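Local coordinates for glyoxalase family protein (Listeria monocytogenes, PDB 2P7L) that probably catalyses the hydration of fosfomycin as a manganese-dependent member of the glyoxalase clan, working as a two-chain assembly, at residues N68-Q73 and H115-H120; E77-Y82 and R105-Y110. All blocks are in the same frame, centred on the assembly; numbering follows the deposited sequence.

Contact 1. Residues N68-Q73 and H115-H120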
ATOM      1  N   ASN A  68      -5.792  -0.092  -7.150  1.00 38.18           N
ATOM      2  CA  ASN A  68      -4.755  -0.560  -6.247  1.00 40.00           C
ATOM      3  C   ASN A  68      -4.383   0.695  -5.461  1.00 42.15           C
ATOM      4  O   ASN A  68      -3.889   1.653  -6.053  1.00 45.33           O
ATOM      5  CB  ASN A  68      -3.526  -1.022  -7.027  1.00 39.31           C
ATOM      6  CG  ASN A  68      -3.727  -2.358  -7.704  1.00 41.01           C
ATOM      7  OD1 ASN A  68      -3.678  -3.417  -7.061  1.00 39.79           O
ATOM      8  ND2 ASN A  68      -3.953  -2.323  -9.007  1.00 38.73           N
ATOM      9  N   HIS A  69      -4.620   0.715  -4.152  1.00 42.02           N
ATOM     10  CA  HIS A  69      -4.277   1.902  -3.374  1.00 42.58           C
ATOM     11  C   HIS A  69      -4.090   1.656  -1.883  1.00 44.23           C
ATOM     12  O   HIS A  69      -4.405   0.578  -1.361  1.00 44.76           O
ATOM     13  CB  HIS A  69      -5.347   2.980  -3.555  1.00 40.59           C
ATOM     14  CG  HIS A  69      -6.634   2.682  -2.855  1.00 40.66           C
ATOM     15  ND1 HIS A  69      -7.518   1.718  -3.291  1.00 40.99           N
ATOM     16  CD2 HIS A  69      -7.176   3.203  -1.729  1.00 42.90           C
ATOM     17  CE1 HIS A  69      -8.544   1.653  -2.462  1.00 41.88           C
ATOM     18  NE2 HIS A  69      -8.360   2.544  -1.505  1.00 42.95           N
ATOM     19  N   ILE A  70      -3.545   2.662  -1.204  1.00 43.21           N
ATOM     20  CA  ILE A  70      -3.361   2.589   0.236  1.00 41.90           C
ATOM     21  C   ILE A  70      -4.398   3.544   0.790  1.00 39.82           C
ATOM     22  O   ILE A  70      -4.775   4.505   0.128  1.00 40.28           O
ATOM     23  CB  ILE A  70      -1.945   3.042   0.689  1.00 43.09           C
ATOM     24  CG1 ILE A  70      -1.775   4.545   0.493  1.00 45.66           C
ATOM     25  CG2 ILE A  70      -0.873   2.284  -0.089  1.00 43.56           C
ATOM     26  CD1 ILE A  70      -0.398   5.055   0.925  1.00 47.44           C
ATOM     27  N   ALA A  71      -4.886   3.264   1.988  1.00 39.10           N
ATOM     28  CA  ALA A  71      -5.885   4.115   2.610  1.00 36.11           C
ATOM     29  C   ALA A  71      -5.426   4.446   4.025  1.00 36.48           C
ATOM     30  O   ALA A  71      -4.886   3.587   4.725  1.00 35.44           O
ATOM     31  CB  ALA A  71      -7.226   3.402   2.638  1.00 34.94           C
ATOM     32  N   PHE A  72      -5.624   5.694   4.439  1.00 35.31           N
ATOM     33  CA  PHE A  72      -5.234   6.104   5.786  1.00 36.31           C
ATOM     34  C   PHE A  72      -6.484   6.279   6.638  1.00 36.36           C
ATOM     35  O   PHE A  72      -7.571   6.574   6.129  1.00 36.56           O
ATOM     36  CB  PHE A  72      -4.465   7.427   5.788  1.00 35.76           C
ATOM     37  CG  PHE A  72      -3.154   7.382   5.062  1.00 35.73           C
ATOM     38  CD1 PHE A  72      -3.080   7.721   3.712  1.00 37.09           C
ATOM     39  CD2 PHE A  72      -1.992   7.037   5.728  1.00 34.80           C
ATOM     40  CE1 PHE A  72      -1.865   7.717   3.042  1.00 37.01           C
ATOM     41  CE2 PHE A  72      -0.769   7.030   5.068  1.00 36.25           C
ATOM     42  CZ  PHE A  72      -0.710   7.373   3.719  1.00 36.90           C
ATOM     43  N   GLN A  73      -6.317   6.114   7.940  1.00 34.94           N
ATOM     44  CA  GLN A  73      -7.423   6.244   8.859  1.00 38.13           C
ATOM     45  C   GLN A  73      -7.626   7.671   9.359  1.00 38.02           C
ATOM     46  O   GLN A  73      -6.679   8.322   9.807  1.00 38.61           O
ATOM     47  CB  GLN A  73      -7.193   5.320  10.060  1.00 39.65           C
ATOM     48  CG  GLN A  73      -8.309   5.335  11.092  1.00 42.13           C
ATOM     49  CD  GLN A  73      -9.437   4.390  10.737  1.00 46.45           C
ATOM     50  OE1 GLN A  73      -9.208   3.200  10.505  1.00 47.18           O
ATOM     51  NE2 GLN A  73     -10.665   4.907  10.702  1.00 45.88           N
ATOM     52  N   HIS A 115      -1.265   8.097  -8.433  1.00 42.74           N
ATOM     53  CA  HIS A 115      -1.399   7.387  -7.163  1.00 39.35           C
ATOM     54  C   HIS A 115      -2.722   7.734  -6.494  1.00 39.73           C
ATOM     55  O   HIS A 115      -2.963   8.883  -6.121  1.00 40.29           O
ATOM     56  CB  HIS A 115      -0.256   7.732  -6.218  1.00 35.32           C
ATOM     57  CG  HIS A 115       1.066   7.206  -6.666  1.00 36.64           C
ATOM     58  ND1 HIS A 115       2.108   8.031  -7.031  1.00 37.77           N
ATOM     59  CD2 HIS A 115       1.516   5.939  -6.816  1.00 36.40           C
ATOM     60  CE1 HIS A 115       3.146   7.294  -7.386  1.00 39.73           C
ATOM     61  NE2 HIS A 115       2.814   6.020  -7.264  1.00 40.91           N
ATOM     62  N   LEU A 116      -3.585   6.739  -6.354  1.00 37.29           N
ATOM     63  CA  LEU A 116      -4.865   6.962  -5.712  1.00 37.36           C
ATOM     64  C   LEU A 116      -4.672   6.823  -4.214  1.00 37.83           C
ATOM     65  O   LEU A 116      -4.077   5.847  -3.749  1.00 38.41           O
ATOM     66  CB  LEU A 116      -5.894   5.931  -6.167  1.00 35.91           C
ATOM     67  CG  LEU A 116      -7.291   6.232  -5.628  1.00 36.63           C
ATOM     68  CD1 LEU A 116      -7.815   7.481  -6.318  1.00 36.27           C
ATOM     69  CD2 LEU A 116      -8.226   5.058  -5.871  1.00 36.83           C
ATOM     70  N   PHE A 117      -5.163   7.797  -3.460  1.00 35.31           N
ATOM     71  CA  PHE A 117      -5.060   7.727  -2.017  1.00 34.55           C
ATOM     72  C   PHE A 117      -6.472   7.720  -1.457  1.00 36.21           C
ATOM     73  O   PHE A 117      -7.372   8.324  -2.036  1.00 37.35           O
ATOM     74  CB  PHE A 117      -4.307   8.937  -1.448  1.00 34.83           C
ATOM     75  CG  PHE A 117      -2.835   8.956  -1.760  1.00 32.04           C
ATOM     76  CD1 PHE A 117      -2.352   9.634  -2.877  1.00 34.25           C
ATOM     77  CD2 PHE A 117      -1.931   8.315  -0.927  1.00 32.97           C
ATOM     78  CE1 PHE A 117      -0.986   9.679  -3.162  1.00 30.79           C
ATOM     79  CE2 PHE A 117      -0.566   8.353  -1.202  1.00 36.75           C
ATOM     80  CZ  PHE A 117      -0.096   9.044  -2.331  1.00 34.52           C
ATOM     81  N   GLU A 118      -6.673   7.033  -0.336  1.00 36.12           N
ATOM     82  CA  GLU A 118      -7.982   7.001   0.300  1.00 35.83           C
ATOM     83  C   GLU A 118      -7.887   7.429   1.759  1.00 34.89           C
ATOM     84  O   GLU A 118      -6.916   7.121   2.439  1.00 33.30           O
ATOM     85  CB  GLU A 118      -8.597   5.593   0.241  1.00 36.21           C
ATOM     86  CG  GLU A 118      -9.779   5.398   1.210  1.00 36.41           C
ATOM     87  CD  GLU A 118     -10.409   3.999   1.152  1.00 34.24           C
ATOM     88  OE1 GLU A 118      -9.769   3.052   0.649  1.00 34.54           O
ATOM     89  OE2 GLU A 118     -11.541   3.849   1.633  1.00 30.10           O
ATOM     90  N   LEU A 119      -8.894   8.162   2.217  1.00 33.85           N
ATOM     91  CA  LEU A 119      -8.964   8.579   3.603  1.00 35.00           C
ATOM     92  C   LEU A 119     -10.261   7.933   4.059  1.00 35.97           C
ATOM     93  O   LEU A 119     -11.347   8.326   3.635  1.00 36.18           O
ATOM     94  CB  LEU A 119      -9.024  10.104   3.736  1.00 32.70           C
ATOM     95  CG  LEU A 119      -7.734  10.824   3.320  1.00 31.65           C
ATOM     96  CD1 LEU A 119      -7.832  12.315   3.670  1.00 32.66           C
ATOM     97  CD2 LEU A 119      -6.566  10.219   4.029  1.00 28.59           C
ATOM     98  N   HIS A 120     -10.122   6.920   4.907  1.00 38.51           N
ATOM     99  CA  HIS A 120     -11.251   6.139   5.402  1.00 41.08           C
ATOM    100  C   HIS A 120     -11.622   6.462   6.841  1.00 41.51           C
ATOM    101  O   HIS A 120     -10.763   6.498   7.719  1.00 41.39           O
ATOM    102  CB  HIS A 120     -10.902   4.649   5.260  1.00 42.93           C
ATOM    103  CG  HIS A 120     -12.004   3.717   5.649  1.00 45.54           C
ATOM    104  ND1 HIS A 120     -13.282   3.822   5.142  1.00 47.43           N
ATOM    105  CD2 HIS A 120     -12.007   2.630   6.457  1.00 46.73           C
ATOM    106  CE1 HIS A 120     -14.024   2.837   5.619  1.00 47.69           C
ATOM    107  NE2 HIS A 120     -13.273   2.099   6.418  1.00 46.62           N
TER
HETATM  108  O   HOH W   1      -1.720   5.157  -2.593  1.00 44.93           O

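Contact 2. Residues E77-Y82 and R105-Y110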
ATOM      1  N   GLU A  77     -15.704  12.830  11.812  1.00 50.12           N
ATOM      2  CA  GLU A  77     -15.892  14.260  11.984  1.00 51.29           C
ATOM      3  C   GLU A  77     -14.840  15.061  11.229  1.00 49.19           C
ATOM      4  O   GLU A  77     -14.855  16.290  11.278  1.00 47.13           O
ATOM      5  CB  GLU A  77     -15.833  14.624  13.473  1.00 54.79           C
ATOM      6  CG  GLU A  77     -16.660  13.720  14.389  1.00 60.94           C
ATOM      7  CD  GLU A  77     -16.057  12.320  14.545  1.00 63.58           C
ATOM      8  OE1 GLU A  77     -14.850  12.220  14.876  1.00 63.26           O
ATOM      9  OE2 GLU A  77     -16.791  11.324  14.343  1.00 63.68           O
ATOM     10  N   GLU A  78     -13.937  14.361  10.538  1.00 46.77           N
ATOM     11  CA  GLU A  78     -12.857  15.001   9.787  1.00 44.09           C
ATOM     12  C   GLU A  78     -12.992  14.948   8.272  1.00 42.58           C
ATOM     13  O   GLU A  78     -12.200  15.560   7.560  1.00 38.39           O
ATOM     14  CB  GLU A  78     -11.517  14.365  10.124  1.00 44.32           C
ATOM     15  CG  GLU A  78     -11.164  14.264  11.580  1.00 46.48           C
ATOM     16  CD  GLU A  78      -9.724  13.802  11.757  1.00 48.23           C
ATOM     17  OE1 GLU A  78      -8.831  14.675  11.763  1.00 48.39           O
ATOM     18  OE2 GLU A  78      -9.482  12.574  11.863  1.00 47.67           O
ATOM     19  N   VAL A  79     -13.961  14.193   7.776  1.00 41.96           N
ATOM     20  CA  VAL A  79     -14.136  14.070   6.335  1.00 41.24           C
ATOM     21  C   VAL A  79     -14.314  15.397   5.604  1.00 41.19           C
ATOM     22  O   VAL A  79     -13.730  15.602   4.547  1.00 40.67           O
ATOM     23  CB  VAL A  79     -15.331  13.153   6.002  1.00 41.82           C
ATOM     24  CG1 VAL A  79     -15.741  13.322   4.539  1.00 39.39           C
ATOM     25  CG2 VAL A  79     -14.941  11.715   6.279  1.00 39.96           C
ATOM     26  N   ASP A  80     -15.121  16.293   6.152  1.00 40.83           N
ATOM     27  CA  ASP A  80     -15.336  17.573   5.497  1.00 42.75           C
ATOM     28  C   ASP A  80     -14.074  18.441   5.456  1.00 42.38           C
ATOM     29  O   ASP A  80     -13.723  18.992   4.409  1.00 41.84           O
ATOM     30  CB  ASP A  80     -16.480  18.329   6.181  1.00 43.86           C
ATOM     31  CG  ASP A  80     -17.837  17.715   5.880  1.00 47.09           C
ATOM     32  OD1 ASP A  80     -18.836  18.154   6.488  1.00 48.27           O
ATOM     33  OD2 ASP A  80     -17.904  16.793   5.032  1.00 47.78           O
ATOM     34  N   GLU A  81     -13.377  18.551   6.581  1.00 40.11           N
ATOM     35  CA  GLU A  81     -12.190  19.376   6.600  1.00 38.65           C
ATOM     36  C   GLU A  81     -11.167  18.860   5.615  1.00 37.83           C
ATOM     37  O   GLU A  81     -10.540  19.649   4.897  1.00 35.84           O
ATOM     38  CB  GLU A  81     -11.608  19.455   8.009  1.00 38.61           C
ATOM     39  CG  GLU A  81     -12.564  20.143   8.975  1.00 40.87           C
ATOM     40  CD  GLU A  81     -11.888  20.719  10.199  1.00 39.98           C
ATOM     41  OE1 GLU A  81     -10.995  20.063  10.777  1.00 37.76           O
ATOM     42  OE2 GLU A  81     -12.269  21.843  10.590  1.00 45.43           O
ATOM     43  N   TYR A  82     -10.995  17.542   5.558  1.00 34.48           N
ATOM     44  CA  TYR A  82     -10.035  17.006   4.615  1.00 33.47           C
ATOM     45  C   TYR A  82     -10.486  17.281   3.186  1.00 34.77           C
ATOM     46  O   TYR A  82      -9.655  17.483   2.299  1.00 33.85           O
ATOM     47  CB  TYR A  82      -9.799  15.510   4.840  1.00 30.34           C
ATOM     48  CG  TYR A  82      -8.640  15.265   5.771  1.00 28.55           C
ATOM     49  CD1 TYR A  82      -8.843  14.817   7.074  1.00 26.91           C
ATOM     50  CD2 TYR A  82      -7.334  15.515   5.353  1.00 28.02           C
ATOM     51  CE1 TYR A  82      -7.765  14.617   7.941  1.00 24.94           C
ATOM     52  CE2 TYR A  82      -6.257  15.322   6.211  1.00 28.92           C
ATOM     53  CZ  TYR A  82      -6.482  14.873   7.496  1.00 26.96           C
ATOM     54  OH  TYR A  82      -5.415  14.688   8.336  1.00 30.50           O
ATOM     55  N   ARG A 105     -17.568   6.341   5.656  1.00 48.82           N
ATOM     56  CA  ARG A 105     -17.264   7.314   4.606  1.00 46.73           C
ATOM     57  C   ARG A 105     -15.788   7.295   4.212  1.00 43.45           C
ATOM     58  O   ARG A 105     -14.913   7.014   5.026  1.00 43.23           O
ATOM     59  CB  ARG A 105     -17.623   8.726   5.072  1.00 47.61           C
ATOM     60  CG  ARG A 105     -19.054   8.895   5.524  1.00 51.55           C
ATOM     61  CD  ARG A 105     -19.290  10.285   6.100  1.00 54.45           C
ATOM     62  NE  ARG A 105     -19.111  11.337   5.099  1.00 59.23           N
ATOM     63  CZ  ARG A 105     -19.169  12.640   5.366  1.00 59.44           C
ATOM     64  NH1 ARG A 105     -19.399  13.053   6.606  1.00 60.04           N
ATOM     65  NH2 ARG A 105     -18.992  13.531   4.397  1.00 58.35           N
ATOM     66  N   SER A 106     -15.521   7.598   2.955  1.00 39.77           N
ATOM     67  CA  SER A 106     -14.156   7.647   2.461  1.00 39.31           C
ATOM     68  C   SER A 106     -14.060   8.744   1.406  1.00 37.00           C
ATOM     69  O   SER A 106     -15.049   9.080   0.774  1.00 34.16           O
ATOM     70  CB  SER A 106     -13.767   6.306   1.819  1.00 38.56           C
ATOM     71  OG  SER A 106     -13.416   5.337   2.790  1.00 42.44           O
ATOM     72  N   ILE A 107     -12.884   9.336   1.249  1.00 36.96           N
ATOM     73  CA  ILE A 107     -12.707  10.316   0.187  1.00 36.86           C
ATOM     74  C   ILE A 107     -11.514   9.805  -0.584  1.00 34.17           C
ATOM     75  O   ILE A 107     -10.581   9.241  -0.009  1.00 34.49           O
ATOM     76  CB  ILE A 107     -12.468  11.779   0.700  1.00 39.83           C
ATOM     77  CG1 ILE A 107     -11.349  11.824   1.728  1.00 42.20           C
ATOM     78  CG2 ILE A 107     -13.765  12.344   1.276  1.00 39.38           C
ATOM     79  CD1 ILE A 107     -11.291  13.154   2.482  1.00 46.72           C
ATOM     80  N   TYR A 108     -11.566   9.951  -1.897  1.00 35.24           N
ATOM     81  CA  TYR A 108     -10.484   9.481  -2.746  1.00 37.14           C
ATOM     82  C   TYR A 108      -9.981  10.634  -3.600  1.00 35.57           C
ATOM     83  O   TYR A 108     -10.768  11.445  -4.078  1.00 35.59           O
ATOM     84  CB  TYR A 108     -10.972   8.344  -3.658  1.00 39.23           C
ATOM     85  CG  TYR A 108     -11.592   7.167  -2.929  1.00 40.55           C
ATOM     86  CD1 TYR A 108     -12.831   7.286  -2.292  1.00 41.78           C
ATOM     87  CD2 TYR A 108     -10.943   5.934  -2.879  1.00 42.00           C
ATOM     88  CE1 TYR A 108     -13.404   6.199  -1.627  1.00 43.27           C
ATOM     89  CE2 TYR A 108     -11.507   4.845  -2.218  1.00 42.63           C
ATOM     90  CZ  TYR A 108     -12.733   4.982  -1.598  1.00 42.03           C
ATOM     91  OH  TYR A 108     -13.296   3.904  -0.966  1.00 42.27           O
ATOM     92  N   PHE A 109      -8.669  10.686  -3.800  1.00 35.96           N
ATOM     93  CA  PHE A 109      -8.052  11.747  -4.588  1.00 34.68           C
ATOM     94  C   PHE A 109      -6.699  11.250  -5.087  1.00 35.70           C
ATOM     95  O   PHE A 109      -6.123  10.308  -4.524  1.00 35.68           O
ATOM     96  CB  PHE A 109      -7.887  13.006  -3.722  1.00 31.67           C
ATOM     97  CG  PHE A 109      -6.989  12.807  -2.531  1.00 31.51           C
ATOM     98  CD1 PHE A 109      -5.633  13.105  -2.605  1.00 32.11           C
ATOM     99  CD2 PHE A 109      -7.495  12.305  -1.340  1.00 32.97           C
ATOM    100  CE1 PHE A 109      -4.793  12.907  -1.507  1.00 33.24           C
ATOM    101  CE2 PHE A 109      -6.666  12.105  -0.234  1.00 31.69           C
ATOM    102  CZ  PHE A 109      -5.317  12.406  -0.317  1.00 33.98           C
ATOM    103  N   TYR A 110      -6.189  11.875  -6.142  1.00 36.13           N
ATOM    104  CA  TYR A 110      -4.908  11.461  -6.702  1.00 36.41           C
ATOM    105  C   TYR A 110      -3.791  12.423  -6.397  1.00 35.77           C
ATOM    106  O   TYR A 110      -4.023  13.534  -5.942  1.00 38.34           O
ATOM    107  CB  TYR A 110      -4.985  11.345  -8.224  1.00 38.90           C
ATOM    108  CG  TYR A 110      -5.949  10.312  -8.761  1.00 39.01           C
ATOM    109  CD1 TYR A 110      -7.292  10.613  -8.944  1.00 38.29           C
ATOM    110  CD2 TYR A 110      -5.501   9.041  -9.133  1.00 39.33           C
ATOM    111  CE1 TYR A 110      -8.169   9.675  -9.494  1.00 41.85           C
ATOM    112  CE2 TYR A 110      -6.366   8.100  -9.676  1.00 38.56           C
ATOM    113  CZ  TYR A 110      -7.693   8.423  -9.856  1.00 40.08           C
ATOM    114  OH  TYR A 110      -8.544   7.503 -10.406  1.00 43.92           O
TER

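Contact 1. Residues N68-Q73 and H115-H120
Ile70 and Phe117 lie side by side on one face of this pair of parallel strands, with Ile70 CD1 3.9 Å from Phe117 CE2. Phe72 adjoins the same ring: its CE1 stands 4.0 Å from Phe117 CD2, which comes up at the edge of the Phe72 ring near its plane, and Phe26 of helix 15-26 meets both aromatics. Leu119 completes the row, its CD2 packing on Phe72 CB. The backbones join through Phe72, whose N donates to Glu118 O (2.8 Å) and whose O accepts from His120 N (2.8 Å); Glu118 N to Ile70 O is longer, at 3.2 Å. Toward 69 and 116 the strands spread, and a water donates to Leu116 O. The other face carries the polar groups, though Leu116 CD2 covers one face of the His69 imidazole. His69 NE2 donates to Glu118 OE1 over 2.6 Å at 170°, with the acceptor in the ring plane but met on the anti side of the carboxylate, 28° out of its plane. Glu118 reaches there on an extended chain with CG anti to the backbone N (chi1 164°); this carries the carboxylate alongside Ala71, where OE1 passes 3.2 Å from Ala71 CB. Tyr67 O takes His69 ND1. With His7 these are the three probable manganese ligands; NE2 points its N-H at OE1 and offers no lone pair, consistent with a site holding no metal.

Contact 2. Residues E77-Y82 and R105-Y110
Arg105 and Asp80 form a long salt bridge at the exposed border: NH2 of Arg105 lies 3.5 Å from OD2 of Asp80, a weak hydrogen bond with 151° at the hydrogen. OD2 sits at the edge of the guanidinium, near its plane, while the carboxylate itself is turned 74° from that plane. The bend of the arginine chain at its third torsion (chi3 64°) brings the guanidinium over Val79. There CG1 of Val79 stands over one face of the group, offset toward the rim, 3.3 Å from Arg105 NH2 and 3.6 Å from Arg105 CZ. The cation is therefore met by a methyl on a face and by an acid at its edge. Farther in, the same CG1 also meets Ile107 CG2 at 3.9 Å. Ile107 sends its other branch, with CG1 between the backbone N and carbonyl carbon, to the residue three positions on, about one helical turn later, CD1 lying 3.7 Å from Tyr82 CB. Tyr82 directs its ring away from the strand, its hydroxyl bonding weakly to Ile2 N of the second subunit. The first turn of helix 79-88 thus packs on strand 106-110, which lies between 116-120 and the extended backbone around 92-94, in the beta-alpha-beta-beta-beta module of the glyoxalase clan, with first and last strands, 69-73 and 116-120, side by side; Leu119 touches both Ile107 and Tyr82.

Overall arrangement
Contact 1 and contact 2 have centres about 10 Å apart and share one sheet, in which strand 116-120 lies between 69-73 and 106-110. Along the chain, contact 2 is nested within the loop closed by contact 1. Ser106 ties them: its OG lies 2.7 Å from Glu118 OE2 and 2.8 Å from His120 ND1, both probable hydrogen bonds, making it a second-shell partner of a likely manganese ligand. The side chain of Ile107 is about 7 Å from that of Glu118, yet it points to the helix. Strand 69-73 pairs antiparallel with a strand of the second subunit, whose His7, the third probable ligand, packs on Glu118, consistent with a metal site shared between the subunits.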